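Local atomic coordinates of alpha-L-rhamnosidase (Klebsiella oxytoca, PDB entry 4XHC), a protein that hydrolyses terminal alpha-L-rhamnose residues from glycosides, as a two-domain glycoside hydrolase of family 78. Residues D159-E164 and F187-T192; A209-P214 and W536-Y541; L338-C343 and Q402-A407. All coordinates share one frame; numbering follows the deposited sequence.

Contact 1 belongs to the N-terminal beta domain, whereas contacts 2 and 3 lie in the helical six-hairpin glycosidase domain; the centres of contacts 1 and 3 are about 67 Å apart, on opposite sides of the chain's spatial centre. Contacts 1 and 3 are buried and apolar, one between a loop and a strand, the other between a turn and a helix. Contact 2 is partly buried and mixed: a methyl contact beside a guanidinium whose bonds go elsewhere in the chain. It joins the loop before helix 214-230 to helix 534-540, 322 residues on, and contact 3, about 17 Å away between nearest atoms, falls within the sequence it spans. The three share no helix or strand.

Contact 1 (D159-E164 and F187-T192); sequences DVLPAE and FRLQFT
With CG of Leu161 anti to its carbonyl carbon (chi1 -60°) and CG of Leu189 turned the other way, anti to the backbone N (chi1 -164°), the two branched ends meet although the nearest CA atoms, those of Leu161 and Leu189, stay 9.2 Å apart. The setting is the antiparallel four-stranded sheet of the N-terminal beta domain of this family 78 rhamnosidase. Strand 106-115 runs between strands 187-200 and 163-166, bonded through its backbone to Arg188, Gln190 and Thr192 on one side and to Ala163 on the other. The contact therefore reaches past a whole strand, from the loop that leads into strand 163-166. That loop contains a cis peptide bond between Leu161 and Pro162, directly after the residue that does the touching.

All three contact residues are buried, and what joins them is apolar. The Leu161 side chain stands roughly at right angles to both partners and touches them with its methyls. Earlier in the same segment, Asp159 OD1 makes a salt bridge to Arg169 of the second subunit, and Val160 packs on Pro292 of that same subunit. Phe187 approaches with one corner of its ring, CE2, 4.0 Å from Leu161 CD1, which lies oblique to the ring. Leu189 CD1 faces the fork of Leu161, nearly equidistant from its methyls, 4.0 Å from CD1 and 4.1 Å from CD2.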
loop_
_atom_site.group_PDB
_atom_site.type_symbol
_atom_site.label_atom_id
_atom_site.label_comp_id
_atom_site.label_asym_id
_atom_site.label_seq_id
_atom_site.Cartn_x
_atom_site.Cartn_y
_atom_site.Cartn_z
ATOM N N ASP A 159 -0.575 11.140 4.948
ATOM C CA ASP A 159 -0.565 12.572 4.609
ATOM C C ASP A 159 -0.703 13.478 5.844
ATOM O O ASP A 159 -0.234 14.609 5.839
ATOM C CB ASP A 159 -1.685 12.918 3.606
ATOM C CG ASP A 159 -1.481 12.282 2.220
ATOM O OD1 ASP A 159 -0.388 12.449 1.634
ATOM O OD2 ASP A 159 -2.431 11.633 1.703
ATOM N N VAL A 160 -1.341 12.985 6.898
ATOM C CA VAL A 160 -1.725 13.821 8.034
ATOM C C VAL A 160 -1.387 13.157 9.363
ATOM O O VAL A 160 -1.703 11.991 9.572
ATOM C CB VAL A 160 -3.242 14.112 8.023
ATOM C CG1 VAL A 160 -3.624 15.009 9.196
ATOM C CG2 VAL A 160 -3.661 14.745 6.702
ATOM N N LEU A 161 -0.759 13.923 10.254
ATOM C CA LEU A 161 -0.415 13.464 11.597
ATOM C C LEU A 161 -1.017 14.433 12.619
ATOM O O LEU A 161 -1.138 15.615 12.330
ATOM C CB LEU A 161 1.111 13.395 11.743
ATOM C CG LEU A 161 1.814 12.439 10.758
ATOM C CD1 LEU A 161 3.314 12.683 10.714
ATOM C CD2 LEU A 161 1.526 10.983 11.101
ATOM N N PRO A 162 -1.430 13.964 13.792
ATOM C CA PRO A 162 -1.407 12.553 14.184
ATOM C C PRO A 162 -2.348 11.660 13.367
ATOM O O PRO A 162 -3.270 12.160 12.740
ATOM C CB PRO A 162 -1.863 12.596 15.656
ATOM C CG PRO A 162 -2.588 13.896 15.812
ATOM C CD PRO A 162 -1.897 14.841 14.884
ATOM N N ALA A 163 -2.107 10.352 13.406
ATOM C CA ALA A 163 -2.844 9.385 12.599
ATOM C C ALA A 163 -3.316 8.228 13.440
ATOM O O ALA A 163 -2.591 7.760 14.316
ATOM C CB ALA A 163 -1.950 8.854 11.492
ATOM N N GLU A 164 -4.534 7.767 13.165
ATOM C CA GLU A 164 -5.082 6.553 13.772
ATOM C C GLU A 164 -5.329 5.566 12.650
ATOM O O GLU A 164 -6.141 5.831 11.783
ATOM C CB GLU A 164 -6.387 6.867 14.513
ATOM C CG GLU A 164 -7.113 5.641 15.071
ATOM C CD GLU A 164 -7.907 5.915 16.354
ATOM O OE1 GLU A 164 -8.229 7.086 16.653
ATOM O OE2 GLU A 164 -8.207 4.938 17.074
ATOM N N PHE A 187 11.345 16.619 10.480
ATOM C CA PHE A 187 10.529 15.970 11.518
ATOM C C PHE A 187 10.757 14.468 11.642
ATOM O O PHE A 187 11.303 13.824 10.742
ATOM C CB PHE A 187 9.028 16.284 11.332
ATOM C CG PHE A 187 8.341 15.453 10.273
ATOM C CD1 PHE A 187 8.315 15.872 8.941
ATOM C CD2 PHE A 187 7.687 14.268 10.615
ATOM C CE1 PHE A 187 7.674 15.114 7.964
ATOM C CE2 PHE A 187 7.052 13.503 9.643
ATOM C CZ PHE A 187 7.045 13.927 8.313
ATOM N N ARG A 188 10.322 13.938 12.784
ATOM C CA ARG A 188 10.469 12.528 13.118
ATOM C C ARG A 188 9.123 11.923 13.482
ATOM O O ARG A 188 8.195 12.629 13.863
ATOM C CB ARG A 188 11.440 12.370 14.281
ATOM C CG ARG A 188 12.867 12.750 13.926
ATOM C CD ARG A 188 13.725 12.946 15.161
ATOM N NE ARG A 188 13.178 13.963 16.063
ATOM C CZ ARG A 188 13.249 15.286 15.875
ATOM N NH1 ARG A 188 13.836 15.799 14.798
ATOM N NH2 ARG A 188 12.716 16.109 16.768
ATOM N N LEU A 189 9.037 10.607 13.371
ATOM C CA LEU A 189 7.810 9.880 13.622
ATOM C C LEU A 189 7.888 9.147 14.964
ATOM O O LEU A 189 8.947 8.661 15.356
ATOM C CB LEU A 189 7.569 8.892 12.486
ATOM C CG LEU A 189 6.146 8.351 12.410
ATOM C CD1 LEU A 189 5.159 9.444 12.025
ATOM C CD2 LEU A 189 6.079 7.201 11.429
ATOM N N GLN A 190 6.753 9.047 15.650
ATOM C CA GLN A 190 6.700 8.528 17.014
ATOM C C GLN A 190 5.415 7.731 17.213
ATOM O O GLN A 190 4.332 8.293 17.137
ATOM C CB GLN A 190 6.757 9.712 17.980
ATOM C CG GLN A 190 6.706 9.379 19.459
ATOM C CD GLN A 190 6.974 10.602 20.333
ATOM O OE1 GLN A 190 6.684 11.752 19.961
ATOM N NE2 GLN A 190 7.526 10.358 21.509
ATOM N N PHE A 191 5.538 6.428 17.462
ATOM C CA PHE A 191 4.375 5.569 17.695
ATOM C C PHE A 191 3.970 5.640 19.156
ATOM O O PHE A 191 4.828 5.650 20.027
ATOM C CB PHE A 191 4.703 4.132 17.332
ATOM C CG PHE A 191 4.930 3.927 15.867
ATOM C CD1 PHE A 191 6.162 4.173 15.304
ATOM C CD2 PHE A 191 3.895 3.517 15.048
ATOM C CE1 PHE A 191 6.364 4.000 13.949
ATOM C CE2 PHE A 191 4.088 3.335 13.693
ATOM C CZ PHE A 191 5.327 3.578 13.144
ATOM N N THR A 192 2.671 5.716 19.430
ATOM C CA THR A 192 2.188 5.794 20.818
ATOM C C THR A 192 1.372 4.569 21.246
ATOM O O THR A 192 1.143 4.377 22.438
ATOM C CB THR A 192 1.362 7.080 21.090
ATOM O OG1 THR A 192 0.091 7.007 20.429
ATOM C CG2 THR A 192 2.112 8.327 20.620
#

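Contact 2 (A209-P214 and W536-Y541); sequences ATTSDP and WFIRQY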
loop_
_atom_site.group_PDB
_atom_site.type_symbol
_atom_site.label_atom_id
_atom_site.label_comp_id
_atom_site.label_asym_id
_atom_site.label_seq_id
_atom_site.Cartn_x
_atom_site.Cartn_y
_atom_site.Cartn_z
ATOM N N ALA A 209 -6.976 -30.756 29.480
ATOM C CA ALA A 209 -6.533 -32.128 29.269
ATOM C C ALA A 209 -6.221 -32.813 30.607
ATOM O O ALA A 209 -5.701 -32.192 31.524
ATOM C CB ALA A 209 -5.313 -32.151 28.350
ATOM N N THR A 210 -6.539 -34.101 30.694
ATOM C CA THR A 210 -6.282 -34.900 31.894
ATOM C C THR A 210 -4.820 -35.301 32.058
ATOM O O THR A 210 -4.321 -35.359 33.172
ATOM C CB THR A 210 -7.095 -36.202 31.849
ATOM O OG1 THR A 210 -8.478 -35.869 31.751
ATOM C CG2 THR A 210 -6.856 -37.074 33.102
ATOM N N THR A 211 -4.143 -35.572 30.947
ATOM C CA THR A 211 -2.813 -36.201 30.947
ATOM C C THR A 211 -1.888 -35.738 32.078
ATOM O O THR A 211 -1.705 -34.540 32.288
ATOM C CB THR A 211 -2.108 -35.999 29.575
ATOM O OG1 THR A 211 -0.922 -36.797 29.517
ATOM C CG2 THR A 211 -1.748 -34.526 29.331
ATOM N N SER A 212 -1.295 -36.689 32.796
ATOM C CA SER A 212 -0.327 -36.365 33.851
ATOM C C SER A 212 1.109 -36.287 33.319
ATOM O O SER A 212 2.057 -36.160 34.088
ATOM C CB SER A 212 -0.410 -37.393 34.987
ATOM O OG SER A 212 -0.055 -38.678 34.517
ATOM N N ASP A 213 1.262 -36.357 32.003
ATOM C CA ASP A 213 2.564 -36.287 31.364
ATOM C C ASP A 213 2.847 -34.847 30.923
ATOM O O ASP A 213 2.193 -34.348 30.005
ATOM C CB ASP A 213 2.566 -37.215 30.151
ATOM C CG ASP A 213 3.938 -37.371 29.531
ATOM O OD1 ASP A 213 4.664 -36.361 29.355
ATOM O OD2 ASP A 213 4.276 -38.526 29.205
ATOM N N PRO A 214 3.837 -34.177 31.553
ATOM C CA PRO A 214 4.049 -32.749 31.251
ATOM C C PRO A 214 4.398 -32.452 29.785
ATOM O O PRO A 214 4.051 -31.386 29.281
ATOM C CB PRO A 214 5.199 -32.345 32.186
ATOM C CG PRO A 214 5.893 -33.619 32.520
ATOM C CD PRO A 214 4.850 -34.702 32.489
ATOM N N TRP A 536 -6.363 -34.640 19.889
ATOM C CA TRP A 536 -7.362 -35.709 19.790
ATOM C C TRP A 536 -6.833 -37.022 20.364
ATOM O O TRP A 536 -7.480 -37.631 21.209
ATOM C CB TRP A 536 -7.818 -35.911 18.338
ATOM C CG TRP A 536 -8.902 -36.948 18.175
ATOM C CD1 TRP A 536 -10.209 -36.839 18.559
ATOM C CD2 TRP A 536 -8.771 -38.238 17.583
ATOM N NE1 TRP A 536 -10.897 -37.986 18.250
ATOM C CE2 TRP A 536 -10.035 -38.859 17.643
ATOM C CE3 TRP A 536 -7.708 -38.930 17.001
ATOM C CZ2 TRP A 536 -10.263 -40.142 17.149
ATOM C CZ3 TRP A 536 -7.939 -40.209 16.503
ATOM C CH2 TRP A 536 -9.207 -40.798 16.585
ATOM N N PHE A 537 -5.656 -37.447 19.912
ATOM C CA PHE A 537 -5.039 -38.672 20.426
ATOM C C PHE A 537 -4.903 -38.631 21.949
ATOM O O PHE A 537 -5.229 -39.599 22.644
ATOM C CB PHE A 537 -3.654 -38.898 19.809
ATOM C CG PHE A 537 -3.685 -39.254 18.350
ATOM C CD1 PHE A 537 -4.379 -40.373 17.906
ATOM C CD2 PHE A 537 -2.993 -38.487 17.420
ATOM C CE1 PHE A 537 -4.400 -40.706 16.562
ATOM C CE2 PHE A 537 -3.009 -38.814 16.074
ATOM C CZ PHE A 537 -3.711 -39.925 15.645
ATOM N N ILE A 538 -4.418 -37.508 22.463
ATOM C CA ILE A 538 -4.145 -37.387 23.883
ATOM C C ILE A 538 -5.449 -37.456 24.673
ATOM O O ILE A 538 -5.537 -38.185 25.660
ATOM C CB ILE A 538 -3.334 -36.109 24.190
ATOM C CG1 ILE A 538 -1.903 -36.283 23.671
ATOM C CG2 ILE A 538 -3.295 -35.818 25.686
ATOM C CD1 ILE A 538 -1.161 -34.985 23.470
ATOM N N ARG A 539 -6.464 -36.730 24.213
ATOM C CA ARG A 539 -7.748 -36.666 24.916
ATOM C C ARG A 539 -8.614 -37.909 24.719
ATOM O O ARG A 539 -9.149 -38.443 25.679
ATOM C CB ARG A 539 -8.525 -35.415 24.498
ATOM C CG ARG A 539 -7.911 -34.125 25.013
ATOM C CD ARG A 539 -8.327 -32.927 24.180
ATOM N NE ARG A 539 -7.588 -31.728 24.566
ATOM C CZ ARG A 539 -8.075 -30.727 25.293
ATOM N NH1 ARG A 539 -9.327 -30.735 25.734
ATOM N NH2 ARG A 539 -7.300 -29.691 25.573
ATOM N N GLN A 540 -8.741 -38.368 23.481
ATOM C CA GLN A 540 -9.597 -39.511 23.153
ATOM C C GLN A 540 -9.062 -40.832 23.700
ATOM O O GLN A 540 -9.846 -41.669 24.121
ATOM C CB GLN A 540 -9.770 -39.623 21.630
ATOM C CG GLN A 540 -10.816 -40.629 21.166
ATOM C CD GLN A 540 -12.216 -40.253 21.575
ATOM O OE1 GLN A 540 -12.544 -39.081 21.738
ATOM N NE2 GLN A 540 -13.056 -41.249 21.735
ATOM N N TYR A 541 -7.743 -41.027 23.678
ATOM C CA TYR A 541 -7.136 -42.281 24.157
ATOM C C TYR A 541 -6.558 -42.181 25.566
ATOM O O TYR A 541 -5.992 -43.148 26.082
ATOM C CB TYR A 541 -6.067 -42.764 23.181
ATOM C CG TYR A 541 -6.642 -43.158 21.843
ATOM C CD1 TYR A 541 -6.907 -42.198 20.876
ATOM C CD2 TYR A 541 -6.939 -44.490 21.546
ATOM C CE1 TYR A 541 -7.435 -42.547 19.645
ATOM C CE2 TYR A 541 -7.467 -44.847 20.319
ATOM C CZ TYR A 541 -7.711 -43.865 19.376
ATOM O OH TYR A 541 -8.233 -44.182 18.156
#
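Arg539 lays one face of its guanidinium over Ala209: the methyl CB stands 4.0 Å above the plane, displaced toward the rim, and Ala209 N is 4.1 Å from Arg539 NH2. The side chain leaves the helix with CG anti to the carbonyl carbon (chi1 -70°) and then runs extended to NE, which carries the charged group out to Ala209. NH2 forms a salt bridge with Asp220 of helix 214-230 and NH1 a hydrogen bond with Pro207 O, so both terminal nitrogens are held by partners outside the segments while Ala209 rests against a face.

Helix 534-540, close to the C-terminus, here packs on the loop that enters helix 214-230, joining parts of the six-hairpin glycosidase domain that lie 322 residues apart in sequence. Two residues on from Ala209, Thr211 CB meets Ile538 CG2 at 4.1 Å, and Leu216 packs on both residues. Because Thr211 OG1 is anti to the backbone N (chi1 -171°), the hydroxyl is placed for polar partners while CG2 joins CB against the isoleucine methyl. OG1 is hydrogen-bonded to Leu543 O, at the very end of the chain, and accepts a weak bond from Asp213 N at 3.3 Å. Asp213 is the N-cap of helix 214-230: its OD1 accepts a hydrogen bond from Gln215 N, and its OD2 pairs with Lys490 in a salt bridge.

Contact 3 (L338-C343 and Q402-A407); sequences LALTRC and QQLKSA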
loop_
_atom_site.group_PDB
_atom_site.type_symbol
_atom_site.label_atom_id
_atom_site.label_comp_id
_atom_site.label_asym_id
_atom_site.label_seq_id
_atom_site.Cartn_x
_atom_site.Cartn_y
_atom_site.Cartn_z
ATOM N N LEU A 338 -18.146 -43.149 -8.071
ATOM C CA LEU A 338 -17.124 -42.576 -8.960
ATOM C C LEU A 338 -15.731 -43.129 -8.694
ATOM O O LEU A 338 -15.029 -43.509 -9.628
ATOM C CB LEU A 338 -17.099 -41.056 -8.849
ATOM C CG LEU A 338 -18.342 -40.365 -9.415
ATOM C CD1 LEU A 338 -18.366 -38.914 -8.969
ATOM C CD2 LEU A 338 -18.393 -40.472 -10.939
ATOM N N ALA A 339 -15.340 -43.207 -7.429
ATOM C CA ALA A 339 -14.044 -43.787 -7.082
ATOM C C ALA A 339 -13.871 -45.235 -7.584
ATOM O O ALA A 339 -12.826 -45.582 -8.131
ATOM C CB ALA A 339 -13.818 -43.713 -5.583
ATOM N N LEU A 340 -14.904 -46.061 -7.451
ATOM C CA LEU A 340 -14.815 -47.458 -7.890
ATOM C C LEU A 340 -14.554 -47.631 -9.390
ATOM O O LEU A 340 -14.088 -48.695 -9.815
ATOM C CB LEU A 340 -16.080 -48.232 -7.498
ATOM C CG LEU A 340 -16.300 -48.466 -6.001
ATOM C CD1 LEU A 340 -17.687 -49.040 -5.775
ATOM C CD2 LEU A 340 -15.234 -49.370 -5.402
ATOM N N THR A 341 -14.866 -46.616 -10.195
ATOM C CA THR A 341 -14.591 -46.685 -11.639
ATOM C C THR A 341 -13.091 -46.586 -11.953
ATOM O O THR A 341 -12.678 -46.879 -13.068
ATOM C CB THR A 341 -15.330 -45.589 -12.451
ATOM O OG1 THR A 341 -14.821 -44.294 -12.105
ATOM C CG2 THR A 341 -16.833 -45.641 -12.207
ATOM N N ARG A 342 -12.273 -46.189 -10.984
ATOM C CA ARG A 342 -10.838 -46.163 -11.224
ATOM C C ARG A 342 -10.154 -47.533 -11.100
ATOM O O ARG A 342 -8.971 -47.654 -11.389
ATOM C CB ARG A 342 -10.142 -45.143 -10.325
ATOM C CG ARG A 342 -9.044 -44.416 -11.079
ATOM C CD ARG A 342 -8.101 -43.691 -10.163
ATOM N NE ARG A 342 -6.776 -43.582 -10.762
ATOM C CZ ARG A 342 -6.339 -42.556 -11.480
ATOM N NH1 ARG A 342 -7.116 -41.511 -11.739
ATOM N NH2 ARG A 342 -5.098 -42.576 -11.937
ATOM N N CYS A 343 -10.883 -48.554 -10.672
ATOM C CA CYS A 343 -10.319 -49.892 -10.559
ATOM C C CYS A 343 -10.332 -50.590 -11.898
ATOM O O CYS A 343 -11.273 -50.438 -12.651
ATOM C CB CYS A 343 -11.103 -50.715 -9.545
ATOM S SG CYS A 343 -11.090 -49.971 -7.893
ATOM N N GLN A 402 -14.311 -57.010 -0.098
ATOM C CA GLN A 402 -13.531 -58.232 -0.112
ATOM C C GLN A 402 -12.655 -58.341 -1.361
ATOM O O GLN A 402 -11.495 -58.744 -1.268
ATOM C CB GLN A 402 -14.444 -59.469 -0.002
ATOM C CG GLN A 402 -13.744 -60.690 0.577
ATOM C CD GLN A 402 -12.732 -60.312 1.661
ATOM O OE1 GLN A 402 -11.514 -60.269 1.410
ATOM N NE2 GLN A 402 -13.226 -59.987 2.853
ATOM N N GLN A 403 -13.219 -58.008 -2.525
ATOM C CA GLN A 403 -12.464 -58.030 -3.783
ATOM C C GLN A 403 -11.265 -57.120 -3.702
ATOM O O GLN A 403 -10.162 -57.528 -4.051
ATOM C CB GLN A 403 -13.358 -57.649 -4.959
ATOM C CG GLN A 403 -14.334 -58.757 -5.315
ATOM C CD GLN A 403 -15.391 -58.297 -6.290
ATOM O OE1 GLN A 403 -15.137 -57.410 -7.114
ATOM N NE2 GLN A 403 -16.580 -58.895 -6.208
ATOM N N LEU A 404 -11.473 -55.903 -3.204
ATOM C CA LEU A 404 -10.406 -54.902 -3.131
ATOM C C LEU A 404 -9.290 -55.317 -2.173
ATOM O O LEU A 404 -8.112 -55.179 -2.500
ATOM C CB LEU A 404 -10.961 -53.539 -2.710
ATOM C CG LEU A 404 -11.984 -52.867 -3.625
ATOM C CD1 LEU A 404 -12.411 -51.529 -3.042
ATOM C CD2 LEU A 404 -11.435 -52.678 -5.030
ATOM N N LYS A 405 -9.654 -55.810 -0.994
ATOM C CA LYS A 405 -8.655 -56.321 -0.062
ATOM C C LYS A 405 -7.845 -57.479 -0.660
ATOM O O LYS A 405 -6.621 -57.490 -0.547
ATOM C CB LYS A 405 -9.300 -56.783 1.236
ATOM C CG LYS A 405 -9.857 -55.659 2.073
ATOM C CD LYS A 405 -10.178 -56.126 3.476
ATOM C CE LYS A 405 -10.810 -54.995 4.255
ATOM N NZ LYS A 405 -10.964 -55.306 5.695
ATOM N N SER A 406 -8.524 -58.450 -1.278
ATOM C CA SER A 406 -7.832 -59.560 -1.947
ATOM C C SER A 406 -6.905 -59.081 -3.058
ATOM O O SER A 406 -5.762 -59.536 -3.162
ATOM C CB SER A 406 -8.821 -60.557 -2.541
ATOM O OG SER A 406 -9.496 -61.225 -1.503
ATOM N N ALA A 407 -7.398 -58.174 -3.887
ATOM C CA ALA A 407 -6.608 -57.644 -4.978
ATOM C C ALA A 407 -5.367 -56.908 -4.450
ATOM O O ALA A 407 -4.294 -56.972 -5.056
ATOM C CB ALA A 407 -7.457 -56.728 -5.835
#
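Segment 338-343 includes a type I turn from Leu340 to Cys343, and the nearest CA atoms of the two segments, those of Cys343 and Leu404, are 9.0 Å apart. Side chains bridge that distance. Leu404 points toward the turn, with CG anti to its carbonyl carbon (chi1 -62°), and divides its methyls between two partners. CD2 touches Cys343 SG at 4.0 Å; CD1 comes to Leu340 CD2 at 4.3 Å, a looser contact. Cys343 also has its SG anti to the carbonyl carbon (chi1 -60°), which sets the sulfur against Leu404 CD2, while Leu340 starts off to one side and reaches the leucine with a methyl. The interaction is apolar throughout, one leucine fork set against a sulfur and a methyl.

Two side-chain hydroxyls bond within their own segments. Leu338 O receives two donors from the same residue, Thr341 N and Thr341 OG1; the hydroxyl lies in the carbonyl plane, 2.6 Å away, so the side chain reinforces the backbone bond. In helix 391-412 Ser406 does likewise with Gln402 O, but its OG and N arrive from opposite faces of the carbonyl plane, the hydroxyl tilted 33° from that plane.

The contact lies within the (alpha/alpha)6 barrel expected of a six-hairpin glycosidase. Helix 368-389 completes the cluster, its Leu375 lying against both Cys343 and Leu404 and its Ile376 against Leu404, while Gln372 NE2 bonds to Leu404 O. From the turn, Arg342 is held by Arg350 O and Ser352 and makes a cation-pi contact with Trp356, and Ala339 packs on Phe302 and Leu306 of helix 302-319.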